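Side-chain contacts in ribonuclease (Nicotiana glutinosa, PDB 1IYB), which probably cleaves RNA as a member of the ribonuclease T2 family and binds guanosine-5'-monophosphate in a pocket beside its antiparallel sheet: residues 150-155 / 160-165; 11-16 / 123-128. One frame throughout, in Å; residues are numbered along the deposited sequence.

Contact 1: 150-155 / 160-165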
loop_
_atom_site.group_PDB
_atom_site.type_symbol
_atom_site.label_atom_id
_atom_site.label_comp_id
_atom_site.label_asym_id
_atom_site.label_seq_id
_atom_site.Cartn_x
_atom_site.Cartn_y
_atom_site.Cartn_z
ATOM N N ASN A 150 9.949 -0.883 -28.880
ATOM C CA ASN A 150 11.144 -0.658 -29.681
ATOM C C ASN A 150 11.316 0.761 -30.206
ATOM O O ASN A 150 12.442 1.225 -30.373
ATOM C CB ASN A 150 11.204 -1.680 -30.820
ATOM C CG ASN A 150 11.341 -3.105 -30.304
ATOM O OD1 ASN A 150 11.903 -3.332 -29.229
ATOM N ND2 ASN A 150 10.844 -4.070 -31.069
ATOM N N ALA A 151 10.211 1.456 -30.455
ATOM C CA ALA A 151 10.296 2.832 -30.922
ATOM C C ALA A 151 10.927 3.653 -29.799
ATOM O O ALA A 151 11.777 4.509 -30.033
ATOM C CB ALA A 151 8.905 3.365 -31.246
ATOM N N ILE A 152 10.509 3.372 -28.568
ATOM C CA ILE A 152 11.038 4.082 -27.412
ATOM C C ILE A 152 12.489 3.691 -27.132
ATOM O O ILE A 152 13.325 4.550 -26.854
ATOM C CB ILE A 152 10.159 3.816 -26.173
ATOM C CG1 ILE A 152 8.771 4.427 -26.405
ATOM C CG2 ILE A 152 10.812 4.400 -24.924
ATOM C CD1 ILE A 152 7.725 3.964 -25.418
ATOM N N ARG A 153 12.790 2.401 -27.225
ATOM C CA ARG A 153 14.150 1.938 -26.980
ATOM C C ARG A 153 15.134 2.567 -27.964
ATOM O O ARG A 153 16.222 2.990 -27.580
ATOM C CB ARG A 153 14.225 0.415 -27.082
ATOM C CG ARG A 153 15.602 -0.136 -26.750
ATOM C CD ARG A 153 15.632 -1.649 -26.840
ATOM N NE ARG A 153 15.348 -2.125 -28.190
ATOM C CZ ARG A 153 15.333 -3.407 -28.538
ATOM N NH1 ARG A 153 15.589 -4.346 -27.635
ATOM N NH2 ARG A 153 15.061 -3.751 -29.792
ATOM N N SER A 154 14.754 2.630 -29.236
ATOM C CA SER A 154 15.628 3.215 -30.246
ATOM C C SER A 154 15.874 4.697 -29.979
ATOM O O SER A 154 16.945 5.223 -30.288
ATOM C CB SER A 154 15.018 3.050 -31.642
ATOM O OG SER A 154 14.913 1.683 -31.992
ATOM N N ALA A 155 14.881 5.363 -29.402
ATOM C CA ALA A 155 14.981 6.788 -29.120
ATOM C C ALA A 155 15.784 7.156 -27.878
ATOM O O ALA A 155 16.680 7.996 -27.947
ATOM C CB ALA A 155 13.582 7.394 -29.027
ATOM N N PRO A 160 11.452 0.270 -22.316
ATOM C CA PRO A 160 10.407 0.722 -21.397
ATOM C C PRO A 160 9.463 -0.387 -20.949
ATOM O O PRO A 160 9.420 -1.472 -21.533
ATOM C CB PRO A 160 9.668 1.758 -22.226
ATOM C CG PRO A 160 9.655 1.099 -23.574
ATOM C CD PRO A 160 11.096 0.608 -23.708
ATOM N N GLY A 161 8.708 -0.089 -19.898
ATOM C CA GLY A 161 7.705 -1.006 -19.395
ATOM C C GLY A 161 6.391 -0.420 -19.879
ATOM O O GLY A 161 6.187 0.795 -19.790
ATOM N N ILE A 162 5.506 -1.258 -20.405
ATOM C CA ILE A 162 4.222 -0.786 -20.914
ATOM C C ILE A 162 3.053 -1.370 -20.120
ATOM O O ILE A 162 2.959 -2.586 -19.947
ATOM C CB ILE A 162 4.042 -1.171 -22.402
ATOM C CG1 ILE A 162 5.263 -0.727 -23.215
ATOM C CG2 ILE A 162 2.773 -0.535 -22.950
ATOM C CD1 ILE A 162 5.511 0.770 -23.211
ATOM N N GLU A 163 2.166 -0.501 -19.641
ATOM C CA GLU A 163 0.999 -0.934 -18.877
ATOM C C GLU A 163 -0.258 -0.575 -19.649
ATOM O O GLU A 163 -0.361 0.518 -20.206
ATOM C CB GLU A 163 0.951 -0.240 -17.513
ATOM C CG GLU A 163 -0.161 -0.754 -16.610
ATOM C CD GLU A 163 -0.430 0.154 -15.423
ATOM O OE1 GLU A 163 0.481 0.912 -15.030
ATOM O OE2 GLU A 163 -1.552 0.101 -14.879
ATOM N N CYS A 164 -1.215 -1.496 -19.668
ATOM C CA CYS A 164 -2.474 -1.287 -20.367
ATOM C C CYS A 164 -3.660 -1.379 -19.427
ATOM O O CYS A 164 -3.573 -1.975 -18.356
ATOM C CB CYS A 164 -2.655 -2.348 -21.460
ATOM S SG CYS A 164 -1.434 -2.235 -22.802
ATOM N N ASN A 165 -4.759 -0.752 -19.826
ATOM C CA ASN A 165 -6.000 -0.836 -19.074
ATOM C C ASN A 165 -7.070 -1.053 -20.138
ATOM O O ASN A 165 -6.742 -1.226 -21.314
ATOM C CB ASN A 165 -6.256 0.416 -18.210
ATOM C CG ASN A 165 -6.634 1.656 -19.010
ATOM O OD1 ASN A 165 -7.150 2.622 -18.441
ATOM N ND2 ASN A 165 -6.371 1.650 -20.303
#

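Contact 2: 11-16 / 123-128. With 5GP (guanosine-5'-monophosphate), chain C.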
loop_
_atom_site.group_PDB
_atom_site.type_symbol
_atom_site.label_atom_id
_atom_site.label_comp_id
_atom_site.label_asym_id
_atom_site.label_seq_id
_atom_site.Cartn_x
_atom_site.Cartn_y
_atom_site.Cartn_z
ATOM N N PHE A 11 14.251 3.837 -9.443
ATOM C CA PHE A 11 12.974 4.535 -9.610
ATOM C C PHE A 11 12.285 4.142 -10.905
ATOM O O PHE A 11 12.935 3.839 -11.903
ATOM C CB PHE A 11 13.119 6.060 -9.746
ATOM C CG PHE A 11 13.770 6.759 -8.592
ATOM C CD1 PHE A 11 15.151 6.917 -8.547
ATOM C CD2 PHE A 11 12.991 7.374 -7.614
ATOM C CE1 PHE A 11 15.751 7.688 -7.551
ATOM C CE2 PHE A 11 13.578 8.145 -6.612
ATOM C CZ PHE A 11 14.961 8.305 -6.582
ATOM N N TYR A 12 10.960 4.172 -10.878
ATOM C CA TYR A 12 10.159 3.976 -12.081
ATOM C C TYR A 12 9.671 5.395 -12.358
ATOM O O TYR A 12 9.079 6.021 -11.473
ATOM C CB TYR A 12 8.914 3.118 -11.832
ATOM C CG TYR A 12 9.090 1.618 -11.925
ATOM C CD1 TYR A 12 8.534 0.787 -10.957
ATOM C CD2 TYR A 12 9.777 1.026 -12.985
ATOM C CE1 TYR A 12 8.654 -0.593 -11.031
ATOM C CE2 TYR A 12 9.905 -0.367 -13.071
ATOM C CZ TYR A 12 9.340 -1.166 -12.084
ATOM O OH TYR A 12 9.458 -2.537 -12.127
ATOM N N PHE A 13 9.948 5.932 -13.543
ATOM C CA PHE A 13 9.422 7.251 -13.890
ATOM C C PHE A 13 8.205 6.878 -14.728
ATOM O O PHE A 13 8.340 6.335 -15.828
ATOM C CB PHE A 13 10.420 8.072 -14.712
ATOM C CG PHE A 13 9.852 9.368 -15.222
ATOM C CD1 PHE A 13 9.285 10.293 -14.345
ATOM C CD2 PHE A 13 9.858 9.654 -16.581
ATOM C CE1 PHE A 13 8.730 11.486 -14.820
ATOM C CE2 PHE A 13 9.305 10.844 -17.063
ATOM C CZ PHE A 13 8.743 11.759 -16.184
ATOM N N VAL A 14 7.019 7.160 -14.194
ATOM C CA VAL A 14 5.767 6.775 -14.836
ATOM C C VAL A 14 4.960 7.908 -15.453
ATOM O O VAL A 14 4.699 8.919 -14.804
ATOM C CB VAL A 14 4.872 6.047 -13.802
ATOM C CG1 VAL A 14 3.641 5.462 -14.480
ATOM C CG2 VAL A 14 5.678 4.960 -13.101
ATOM N N GLN A 15 4.566 7.719 -16.710
ATOM C CA GLN A 15 3.756 8.697 -17.432
ATOM C C GLN A 15 2.452 8.038 -17.879
ATOM O O GLN A 15 2.436 6.858 -18.241
ATOM C CB GLN A 15 4.508 9.227 -18.654
ATOM C CG GLN A 15 5.735 10.042 -18.309
ATOM C CD GLN A 15 6.329 10.719 -19.528
ATOM O OE1 GLN A 15 5.698 11.591 -20.130
ATOM N NE2 GLN A 15 7.536 10.314 -19.907
ATOM N N GLN A 16 1.365 8.805 -17.849
ATOM C CA GLN A 16 0.051 8.298 -18.229
ATOM C C GLN A 16 -0.483 8.977 -19.481
ATOM O O GLN A 16 -0.203 10.153 -19.732
ATOM C CB GLN A 16 -0.952 8.519 -17.082
ATOM C CG GLN A 16 -1.138 9.992 -16.693
ATOM C CD GLN A 16 -2.264 10.216 -15.687
ATOM O OE1 GLN A 16 -2.853 9.267 -15.166
ATOM N NE2 GLN A 16 -2.565 11.482 -15.407
ATOM N N ASN A 123 10.707 16.288 -19.748
ATOM C CA ASN A 123 11.200 17.017 -20.912
ATOM C C ASN A 123 12.199 16.168 -21.692
ATOM O O ASN A 123 12.291 16.271 -22.913
ATOM C CB ASN A 123 11.854 18.324 -20.465
ATOM C CG ASN A 123 12.410 19.129 -21.625
ATOM O OD1 ASN A 123 11.666 19.595 -22.489
ATOM N ND2 ASN A 123 13.726 19.300 -21.647
ATOM N N GLN A 124 12.942 15.330 -20.975
ATOM C CA GLN A 124 13.946 14.445 -21.563
ATOM C C GLN A 124 13.311 13.300 -22.350
ATOM O O GLN A 124 13.850 12.851 -23.364
ATOM C CB GLN A 124 14.814 13.858 -20.445
ATOM C CG GLN A 124 15.925 12.913 -20.899
ATOM C CD GLN A 124 16.477 12.067 -19.757
ATOM O OE1 GLN A 124 16.560 12.518 -18.612
ATOM N NE2 GLN A 124 16.870 10.837 -20.070
ATOM N N ILE A 125 12.156 12.843 -21.879
ATOM C CA ILE A 125 11.460 11.723 -22.499
ATOM C C ILE A 125 10.067 12.105 -22.994
ATOM O O ILE A 125 9.067 11.861 -22.313
ATOM C CB ILE A 125 11.344 10.566 -21.487
ATOM C CG1 ILE A 125 12.728 10.267 -20.903
ATOM C CG2 ILE A 125 10.763 9.331 -22.157
ATOM C CD1 ILE A 125 12.713 9.311 -19.742
ATOM N N ASN A 126 10.009 12.708 -24.178
ATOM C CA ASN A 126 8.736 13.116 -24.771
ATOM C C ASN A 126 8.189 11.911 -25.524
ATOM O O ASN A 126 8.532 11.676 -26.685
ATOM C CB ASN A 126 8.947 14.277 -25.742
ATOM C CG ASN A 126 7.641 14.912 -26.183
ATOM O OD1 ASN A 126 6.656 14.221 -26.434
ATOM N ND2 ASN A 126 7.633 16.237 -26.292
ATOM N N LEU A 127 7.335 11.149 -24.853
ATOM C CA LEU A 127 6.767 9.939 -25.428
ATOM C C LEU A 127 5.893 10.151 -26.654
ATOM O O LEU A 127 5.957 9.370 -27.599
ATOM C CB LEU A 127 5.985 9.187 -24.356
ATOM C CG LEU A 127 6.855 8.698 -23.199
ATOM C CD1 LEU A 127 5.969 8.204 -22.067
ATOM C CD2 LEU A 127 7.786 7.596 -23.687
ATOM N N LEU A 128 5.075 11.198 -26.648
ATOM C CA LEU A 128 4.217 11.449 -27.797
ATOM C C LEU A 128 5.067 11.679 -29.041
ATOM O O LEU A 128 4.801 11.104 -30.095
ATOM C CB LEU A 128 3.322 12.666 -27.558
ATOM C CG LEU A 128 2.382 13.007 -28.722
ATOM C CD1 LEU A 128 1.356 11.901 -28.891
ATOM C CD2 LEU A 128 1.693 14.338 -28.458
HETATM P P 5GP C . 0.062 5.759 -7.176
HETATM O O1P 5GP C . 0.524 4.763 -6.204
HETATM O O2P 5GP C . 1.065 6.879 -7.370
HETATM O O3P 5GP C . -0.283 5.072 -8.543
HETATM O "O5'" 5GP C . -1.345 6.474 -6.739
HETATM C "C5'" 5GP C . -2.070 7.375 -7.655
HETATM C "C4'" 5GP C . -3.379 7.962 -7.073
HETATM O "O4'" 5GP C . -3.380 9.416 -7.429
HETATM C "C3'" 5GP C . -4.727 7.482 -7.605
HETATM O "O3'" 5GP C . -5.214 6.312 -6.965
HETATM C "C2'" 5GP C . -5.675 8.665 -7.383
HETATM O "O2'" 5GP C . -6.271 8.648 -6.068
HETATM C "C1'" 5GP C . -4.766 9.864 -7.600
HETATM N N9 5GP C . -4.921 10.692 -8.838
HETATM C C8 5GP C . -5.306 12.007 -8.974
HETATM N N7 5GP C . -5.246 12.492 -10.197
HETATM C C5 5GP C . -4.778 11.382 -10.930
HETATM C C6 5GP C . -4.506 11.288 -12.335
HETATM O O6 5GP C . -4.628 12.156 -13.191
HETATM N N1 5GP C . -4.042 9.983 -12.691
HETATM C C2 5GP C . -3.875 8.940 -11.783
HETATM N N2 5GP C . -3.428 7.794 -12.337
HETATM N N3 5GP C . -4.128 9.026 -10.463
HETATM C C4 5GP C . -4.577 10.279 -10.108
HETATM O O HOH W 1 6.022 12.567 -22.536
#

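Contact 1: 150-155 / 160-165
Ile-152, on helix 145-156, rests its branched end on the ring of Pro-160, just ahead of strand 161-166. Its methyl CG2 leads, 3.7 Å from Pro-160 CG, and Ile-152 CB follows close behind, 3.8 Å from the same ring carbon. The first torsion explains this: CG2 stands anti to the backbone N while CG1 lies beside it (chi1 -66°), which puts CG2 on the ring and sends CG1 in the direction of the strand. That second branch ends in Ile-152 CD1, 3.9 Å from Pro-160 CG. Packing is looser farther on, where Ile-152 CD1 and Ile-162 CD1 are 4.5 Å apart. Helix 145-156 runs through a short connection that ends at Pro-160 into strand 161-166, an outermost strand of the four-stranded antiparallel sheet of this ribonuclease T2 family fold. No hydrogen bond crosses between the segments; apolar packing does the work. Ile-152 also reaches Leu-127 and Ile-130 of helix 127-133, and Ile-162 also packs against Leu-145 and Ile-148 of helix 145-156. One residue on, the nearest atom of Arg-153 is its backbone N, 4.3 Å from Pro-160 CD, while its guanidinium leads away and has Asn-150 OD1 above one face, offset toward its rim.

Contact 2: 11-16 / 123-128
Gln-15 reaches from strand 10-16 to the bend between helices 111-124 and 127-133, and each step of its side chain meets something there. CB is 3.9 Å from Leu-127 CD1, a methyl that comes from the opposite direction and stays beside the chain out to the amide. Gln-15 CG, at 4.2 Å, is more distant from that methyl; it lies beside the backbone N (chi1 -66°) and the chain is extended beyond it, which carries the amide across to the bend. Gln-15 CD is 3.6 Å from Leu-127 CD1. At the tip, Gln-15 NE2 donates to Ile-125 O over 3.2 Å, nearly straight at 172°, with the acceptor in the amide plane and the donor in the carbonyl plane. Gln-15 NE2 is also 3.4 Å from Leu-127 CD1. Gln-15 OE1 accepts from a water at 2.6 Å, which in turn accepts from Leu-127 N at 3.0 Å. Both ends of the buried amide are thus engaged, fixing its rotation where the backbone leaves one helix and begins the next. A leucine here would probably leave Ile-125 O without its amide donor and the water without its acceptor. Two residues earlier, Phe-13 CD2 lies 4.3 Å from Ile-125 CD1, which meets the ring obliquely. Gln-16 points to the other side of the strand and reads the guanine edge of guanosine-5'-monophosphate: OE1 accepts from N1 and N2, and NE2 donates to O6. Strand 10-16 runs between strands 41-48 and 172-182, with Phe-13 and Gln-15 turned to helix 111-124, where they touch Lys-122.

Both contacts are buried; contact 1 sets a helix, and contact 2 the junction between two helices, on the same antiparallel sheet, but at different places: contact 2 uses the inner strand 10-16, near the middle of the chain, and contact 1 the outermost strand 161-166. Their centres are 10 Å apart, and helix 127-133 bridges them, Ile-152 CD1 of contact 1 lying 4.0 Å from Leu-127 CD2 of contact 2. The side chains of contact 1 meet by apolar packing, with no hydrogen bond across and exposed Arg-153 at the margin; contact 2 mixes apolar packing with a buried amide and a water. Contact 2 alone includes a residue of the nucleotide pocket, turned from helices 111-124 and 127-133.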